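Local atomic coordinates of beta-porphyranase A (PDB entry 4AW7), a protein that hydrolyses the beta-1,4 linkages between beta-D-galactose and alpha-L-galactose-6-sulfate in the red-algal polysaccharide porphyran, releasing mostly disaccharides. Residues A[28-33]-A[584-589]; A[306-311]-A[370-375]. One frame throughout, in Å; residues are numbered along the deposited sequence.

Contact 1: residues A[28-33]-A[584-589]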
loop_
_atom_site.group_PDB
_atom_site.type_symbol
_atom_site.label_atom_id
_atom_site.label_comp_id
_atom_site.label_asym_id
_atom_site.label_seq_id
_atom_site.Cartn_x
_atom_site.Cartn_y
_atom_site.Cartn_z
ATOM N N THR A 28 -17.091 -19.827 6.034
ATOM C CA THR A 28 -15.813 -19.814 6.759
ATOM C C THR A 28 -15.350 -18.378 6.879
ATOM O O THR A 28 -15.109 -17.725 5.866
ATOM C CB THR A 28 -14.777 -20.678 6.038
ATOM O OG1 THR A 28 -15.241 -22.035 6.029
ATOM C CG2 THR A 28 -13.420 -20.635 6.734
ATOM N N ARG A 29 -15.249 -17.897 8.108
ATOM C CA ARG A 29 -14.734 -16.571 8.360
ATOM C C ARG A 29 -13.209 -16.584 8.198
ATOM O O ARG A 29 -12.568 -17.504 8.688
ATOM C CB ARG A 29 -15.142 -16.124 9.759
ATOM C CG ARG A 29 -14.622 -14.763 10.156
ATOM C CD ARG A 29 -15.335 -14.189 11.326
ATOM N NE ARG A 29 -15.376 -15.104 12.485
ATOM C CZ ARG A 29 -15.605 -14.719 13.733
ATOM N NH1 ARG A 29 -15.791 -13.429 14.031
ATOM N NH2 ARG A 29 -15.551 -15.637 14.694
ATOM N N ARG A 30 -12.631 -15.566 7.592
ATOM C CA ARG A 30 -11.192 -15.495 7.384
ATOM C C ARG A 30 -10.610 -14.337 8.177
ATOM O O ARG A 30 -11.185 -13.235 8.233
ATOM C CB ARG A 30 -10.865 -15.401 5.886
ATOM C CG ARG A 30 -9.371 -15.294 5.565
ATOM C CD ARG A 30 -9.085 -15.737 4.138
ATOM N NE ARG A 30 -7.679 -15.562 3.789
ATOM C CZ ARG A 30 -7.155 -14.463 3.263
ATOM N NH1 ARG A 30 -7.908 -13.388 2.988
ATOM N NH2 ARG A 30 -5.846 -14.442 3.030
ATOM N N PHE A 31 -9.457 -14.594 8.807
ATOM C CA PHE A 31 -8.717 -13.601 9.553
ATOM C C PHE A 31 -7.353 -13.415 8.949
ATOM O O PHE A 31 -6.710 -14.383 8.507
ATOM C CB PHE A 31 -8.490 -14.062 11.017
ATOM C CG PHE A 31 -9.724 -14.028 11.878
ATOM C CD1 PHE A 31 -10.643 -15.037 11.823
ATOM C CD2 PHE A 31 -9.946 -12.968 12.736
ATOM C CE1 PHE A 31 -11.784 -14.962 12.647
ATOM C CE2 PHE A 31 -11.068 -12.916 13.550
ATOM C CZ PHE A 31 -11.966 -13.946 13.496
ATOM N N LEU A 32 -6.890 -12.170 8.944
ATOM C CA LEU A 32 -5.483 -11.828 8.761
ATOM C C LEU A 32 -4.963 -11.623 10.145
ATOM O O LEU A 32 -5.245 -10.612 10.790
ATOM C CB LEU A 32 -5.336 -10.563 7.888
ATOM C CG LEU A 32 -6.043 -10.582 6.541
ATOM C CD1 LEU A 32 -5.776 -9.299 5.783
ATOM C CD2 LEU A 32 -5.733 -11.786 5.699
ATOM N N SER A 33 -4.257 -12.627 10.658
ATOM C CA SER A 33 -3.860 -12.693 12.080
ATOM C C SER A 33 -5.046 -12.357 12.966
ATOM O O SER A 33 -5.988 -13.133 13.010
ATOM C CB SER A 33 -2.631 -11.872 12.364
ATOM O OG SER A 33 -1.651 -12.200 11.488
ATOM N N GLN A 584 3.473 -18.185 4.261
ATOM C CA GLN A 584 2.085 -17.816 4.560
ATOM C C GLN A 584 1.327 -19.111 4.854
ATOM O O GLN A 584 1.405 -20.051 4.072
ATOM C CB GLN A 584 1.428 -17.082 3.407
ATOM C CG GLN A 584 -0.064 -16.991 3.647
ATOM C CD GLN A 584 -0.787 -16.140 2.661
ATOM O OE1 GLN A 584 -0.594 -14.932 2.655
ATOM N NE2 GLN A 584 -1.702 -16.758 1.846
ATOM N N VAL A 585 0.654 -19.135 5.981
ATOM C CA VAL A 585 -0.123 -20.307 6.410
ATOM C C VAL A 585 -1.562 -19.851 6.679
ATOM O O VAL A 585 -1.775 -18.894 7.412
ATOM C CB VAL A 585 0.470 -20.958 7.658
ATOM C CG1 VAL A 585 -0.303 -22.206 8.026
ATOM C CG2 VAL A 585 1.958 -21.295 7.468
ATOM N N GLU A 586 -2.507 -20.520 6.042
ATOM C CA GLU A 586 -3.902 -20.263 6.296
ATOM C C GLU A 586 -4.482 -21.515 6.940
ATOM O O GLU A 586 -4.679 -22.545 6.299
ATOM C CB GLU A 586 -4.554 -19.913 5.004
ATOM C CG GLU A 586 -4.044 -18.610 4.422
ATOM C CD GLU A 586 -4.732 -18.332 3.118
ATOM O OE1 GLU A 586 -4.475 -19.058 2.139
ATOM O OE2 GLU A 586 -5.599 -17.447 3.085
ATOM N N LYS A 587 -4.702 -21.423 8.254
ATOM C CA LYS A 587 -4.982 -22.595 9.069
ATOM C C LYS A 587 -6.402 -22.546 9.620
ATOM O O LYS A 587 -6.806 -21.545 10.233
ATOM C CB LYS A 587 -4.007 -22.570 10.264
ATOM C CG LYS A 587 -4.259 -23.695 11.188
ATOM C CD LYS A 587 -3.223 -23.709 12.341
ATOM C CE LYS A 587 -3.757 -24.581 13.432
ATOM N NZ LYS A 587 -2.781 -24.736 14.522
ATOM N N TYR A 588 -7.147 -23.639 9.459
ATOM C CA TYR A 588 -8.447 -23.770 10.082
ATOM C C TYR A 588 -8.352 -23.743 11.595
ATOM O O TYR A 588 -7.564 -24.457 12.204
ATOM C CB TYR A 588 -9.164 -25.032 9.612
ATOM C CG TYR A 588 -9.581 -24.945 8.177
ATOM C CD1 TYR A 588 -10.507 -24.001 7.772
ATOM C CD2 TYR A 588 -9.064 -25.785 7.223
ATOM C CE1 TYR A 588 -10.912 -23.910 6.470
ATOM C CE2 TYR A 588 -9.447 -25.698 5.882
ATOM C CZ TYR A 588 -10.361 -24.744 5.504
ATOM O OH TYR A 588 -10.729 -24.705 4.190
ATOM N N THR A 589 -9.164 -22.887 12.215
ATOM C CA THR A 589 -9.096 -22.598 13.628
ATOM C C THR A 589 -10.519 -22.429 14.140
ATOM O O THR A 589 -11.450 -21.989 13.414
ATOM C CB THR A 589 -8.215 -21.334 13.905
ATOM O OG1 THR A 589 -6.988 -21.413 13.172
ATOM C CG2 THR A 589 -7.935 -21.125 15.372
#
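Arg30 reaches Glu586 because its CG stands anti to the backbone N (chi1 179°) and its chain runs extended from CG to NE. Glu586 comes to meet it with CG anti to its own carbonyl carbon and a straight chain beyond. OE2 alone takes both bonds from Arg30 in the conformer of Glu586 described here, one of two modelled. NE of Arg30 donates to OE2 of Glu586 at 2.9 Å, close to the C-O axis but tilted 20° from the guanidinium plane. NH2 of Arg30 adds a weak bond to the same Glu586 OE2 at 3.0 Å. The guanidinium therefore offers its NE-NH2 edge, with its plane turned 84° from the carboxylate. At the corner just before strand 29-32, CG2 of Thr28 sits at the ring edge of Tyr588, 4.1 Å from CE1. Thr28 OG1 is turned to Asp25 instead. The two strands are not direct neighbours. Strand 469-484 lies between them in a mixed five-stranded sheet, and the side chains of Arg30 and Glu586 bridge over it. Each charge has a second partner: OE1 of Glu586 pairs with Arg504, and NH2 of Arg30 with Glu306. The carboxylate thus lies between two arginines, and the Arg30 guanidinium between two glutamates. This largely buried run of alternating charges probably keeps both carboxylates ionised, and it ties strand 29-32, near the N-terminus, to the C-terminal strand 577-589.

Contact 2: residues A[306-311]-A[370-375]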
loop_
_atom_site.group_PDB
_atom_site.type_symbol
_atom_site.label_atom_id
_atom_site.label_comp_id
_atom_site.label_asym_id
_atom_site.label_seq_id
_atom_site.Cartn_x
_atom_site.Cartn_y
_atom_site.Cartn_z
ATOM N N GLU A 306 -4.778 -7.481 1.635
ATOM C CA GLU A 306 -4.149 -8.673 2.202
ATOM C C GLU A 306 -3.066 -8.342 3.223
ATOM O O GLU A 306 -2.517 -9.279 3.827
ATOM C CB GLU A 306 -3.559 -9.520 1.093
ATOM C CG GLU A 306 -4.604 -10.286 0.306
ATOM C CD GLU A 306 -5.289 -11.358 1.146
ATOM O OE1 GLU A 306 -4.586 -12.250 1.650
ATOM O OE2 GLU A 306 -6.518 -11.334 1.314
ATOM N N ARG A 307 -2.808 -7.078 3.491
ATOM C CA ARG A 307 -1.850 -6.643 4.488
ATOM C C ARG A 307 -2.513 -5.873 5.649
ATOM O O ARG A 307 -1.834 -5.187 6.417
ATOM C CB ARG A 307 -0.749 -5.787 3.870
ATOM C CG ARG A 307 0.013 -6.488 2.763
ATOM C CD ARG A 307 1.180 -5.667 2.329
ATOM N NE ARG A 307 1.842 -6.254 1.166
ATOM C CZ ARG A 307 2.982 -6.946 1.156
ATOM N NH1 ARG A 307 3.704 -7.106 2.254
ATOM N NH2 ARG A 307 3.412 -7.440 0.006
ATOM N N GLN A 308 -3.843 -5.950 5.766
ATOM C CA GLN A 308 -4.536 -5.050 6.698
ATOM C C GLN A 308 -3.987 -5.113 8.125
ATOM O O GLN A 308 -3.933 -4.102 8.827
ATOM C CB GLN A 308 -6.039 -5.326 6.706
ATOM C CG GLN A 308 -6.826 -4.226 7.392
ATOM C CD GLN A 308 -8.279 -4.577 7.529
ATOM O OE1 GLN A 308 -9.011 -4.665 6.535
ATOM N NE2 GLN A 308 -8.731 -4.760 8.775
ATOM N N ASP A 309 -3.621 -6.307 8.567
ATOM C CA ASP A 309 -3.092 -6.527 9.897
ATOM C C ASP A 309 -1.728 -5.921 10.120
ATOM O O ASP A 309 -1.284 -5.834 11.275
ATOM C CB ASP A 309 -3.056 -8.019 10.256
ATOM C CG ASP A 309 -2.312 -8.884 9.277
ATOM O OD1 ASP A 309 -2.225 -8.577 8.086
ATOM O OD2 ASP A 309 -1.833 -9.960 9.713
ATOM N N ASN A 310 -1.054 -5.527 9.055
ATOM C CA ASN A 310 0.214 -4.802 9.143
ATOM C C ASN A 310 0.212 -3.488 8.364
ATOM O O ASN A 310 1.250 -3.059 7.861
ATOM C CB ASN A 310 1.390 -5.670 8.696
ATOM C CG ASN A 310 2.710 -5.141 9.237
ATOM O OD1 ASN A 310 2.787 -4.706 10.388
ATOM N ND2 ASN A 310 3.757 -5.081 8.368
ATOM N N LEU A 311 -0.944 -2.838 8.291
ATOM C CA LEU A 311 -1.111 -1.620 7.485
ATOM C C LEU A 311 -1.800 -0.568 8.337
ATOM O O LEU A 311 -2.937 -0.737 8.757
ATOM C CB LEU A 311 -1.928 -1.920 6.238
ATOM C CG LEU A 311 -2.135 -0.712 5.287
ATOM C CD1 LEU A 311 -0.856 -0.336 4.532
ATOM C CD2 LEU A 311 -3.264 -1.036 4.302
ATOM N N GLY A 370 -17.543 -5.636 6.058
ATOM C CA GLY A 370 -17.872 -6.891 6.673
ATOM C C GLY A 370 -16.685 -7.733 7.008
ATOM O O GLY A 370 -15.532 -7.348 6.771
ATOM N N GLU A 371 -16.940 -8.915 7.531
ATOM C CA GLU A 371 -15.895 -9.868 7.855
ATOM C C GLU A 371 -15.423 -10.563 6.606
ATOM O O GLU A 371 -16.206 -11.012 5.772
ATOM C CB GLU A 371 -16.399 -10.889 8.855
ATOM C CG GLU A 371 -16.595 -10.262 10.259
ATOM C CD GLU A 371 -17.178 -11.204 11.265
ATOM O OE1 GLU A 371 -18.252 -11.744 10.977
ATOM O OE2 GLU A 371 -16.585 -11.351 12.348
ATOM N N ARG A 372 -14.121 -10.682 6.452
ATOM C CA ARG A 372 -13.574 -11.501 5.402
ATOM C C ARG A 372 -14.127 -12.912 5.507
ATOM O O ARG A 372 -14.280 -13.444 6.609
ATOM C CB ARG A 372 -12.048 -11.547 5.519
ATOM C CG ARG A 372 -11.367 -10.288 5.101
ATOM C CD ARG A 372 -9.930 -10.272 5.574
ATOM N NE ARG A 372 -9.176 -9.139 5.017
ATOM C CZ ARG A 372 -9.241 -7.892 5.467
ATOM N NH1 ARG A 372 -9.960 -7.542 6.531
ATOM N NH2 ARG A 372 -8.568 -6.947 4.833
ATOM N N VAL A 373 -14.377 -13.507 4.344
ATOM C CA VAL A 373 -14.693 -14.930 4.262
ATOM C C VAL A 373 -13.685 -15.625 3.376
ATOM O O VAL A 373 -12.939 -14.976 2.635
ATOM C CB VAL A 373 -16.141 -15.218 3.808
ATOM C CG1 VAL A 373 -17.119 -14.571 4.842
ATOM C CG2 VAL A 373 -16.387 -14.712 2.386
ATOM N N ASP A 374 -13.633 -16.955 3.449
ATOM C CA ASP A 374 -12.573 -17.631 2.730
ATOM C C ASP A 374 -12.754 -17.512 1.231
ATOM O O ASP A 374 -13.859 -17.669 0.722
ATOM C CB ASP A 374 -12.415 -19.081 3.173
ATOM C CG ASP A 374 -11.075 -19.642 2.804
ATOM O OD1 ASP A 374 -10.106 -18.880 2.736
ATOM O OD2 ASP A 374 -10.971 -20.834 2.541
ATOM N N ILE A 375 -11.662 -17.279 0.529
ATOM C CA ILE A 375 -11.695 -17.182 -0.923
ATOM C C ILE A 375 -10.326 -17.551 -1.409
ATOM O O ILE A 375 -9.357 -17.230 -0.754
ATOM C CB ILE A 375 -12.271 -15.746 -1.468
ATOM C CG1 ILE A 375 -12.460 -15.793 -2.995
ATOM C CG2 ILE A 375 -11.475 -14.550 -0.984
ATOM C CD1 ILE A 375 -13.299 -14.620 -3.580
HETATM O O HOH W 1 -7.946 -9.326 2.569
#
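Arg372 meets Gln308 end-on, with both terminal nitrogens on the single oxygen OE1. The amide and guanidinium planes are 73° apart. OE1 lies almost in the guanidinium plane, yet both N-H groups approach it from above one face of the amide, 58° out of the carbonyl plane. The bonds are nearly equal, 2.9 Å from Arg372 NH2 to Gln308 OE1 and 3.0 Å from Arg372 NH1 to the same oxygen. CB of Gln308 also lies 3.5 Å from Arg372 NH2. Gln308 CG is anti to the backbone N (chi1 -167°), and the extended chain carries the amide past the guanidinium end. NE of Arg372 donates to a water at 2.7 Å. The same water is hydrogen-bonded to Glu306 OE2 at 2.8 Å, so two oppositely charged groups not in direct contact are linked through it. Gln308 NE2 bonds to the carbonyl oxygen of Glu37, which helps fix the rotation of the amide. With an alanine in place of Gln308, NH1 and NH2 of Arg372 would probably lose their shared acceptor, and the Glu37 carbonyl its amide donor. The contact joins the loop between helix 293-305 and strand 311-316, part of the catalytic barrel, to strand 371-377 of the adjoining beta-sheet. Arg372 also packs on Leu32 of strand 29-32 and Phe387 of strand 382-389.

Both contacts are buried and polar, their centres about 9 Å apart. Contact 1 comes nearer the surface at Tyr588, which is partly exposed. Contact 1 joins two strands of one sheet through a direct salt bridge. Contact 2 joins a barrel loop to a strand of another sheet, using a neutral amide and a water-mediated link to a glutamate. They share a seam: strand 29-32 runs beside strand 371-377, and Arg30 N probably bonds to Arg372 O at 2.9 Å. Arg29 NH1 forms a salt bridge with Glu371 OE2. Glu306 serves both, since it also pairs with Arg30. The barrel and the two sheets thus meet around neighbouring arginines.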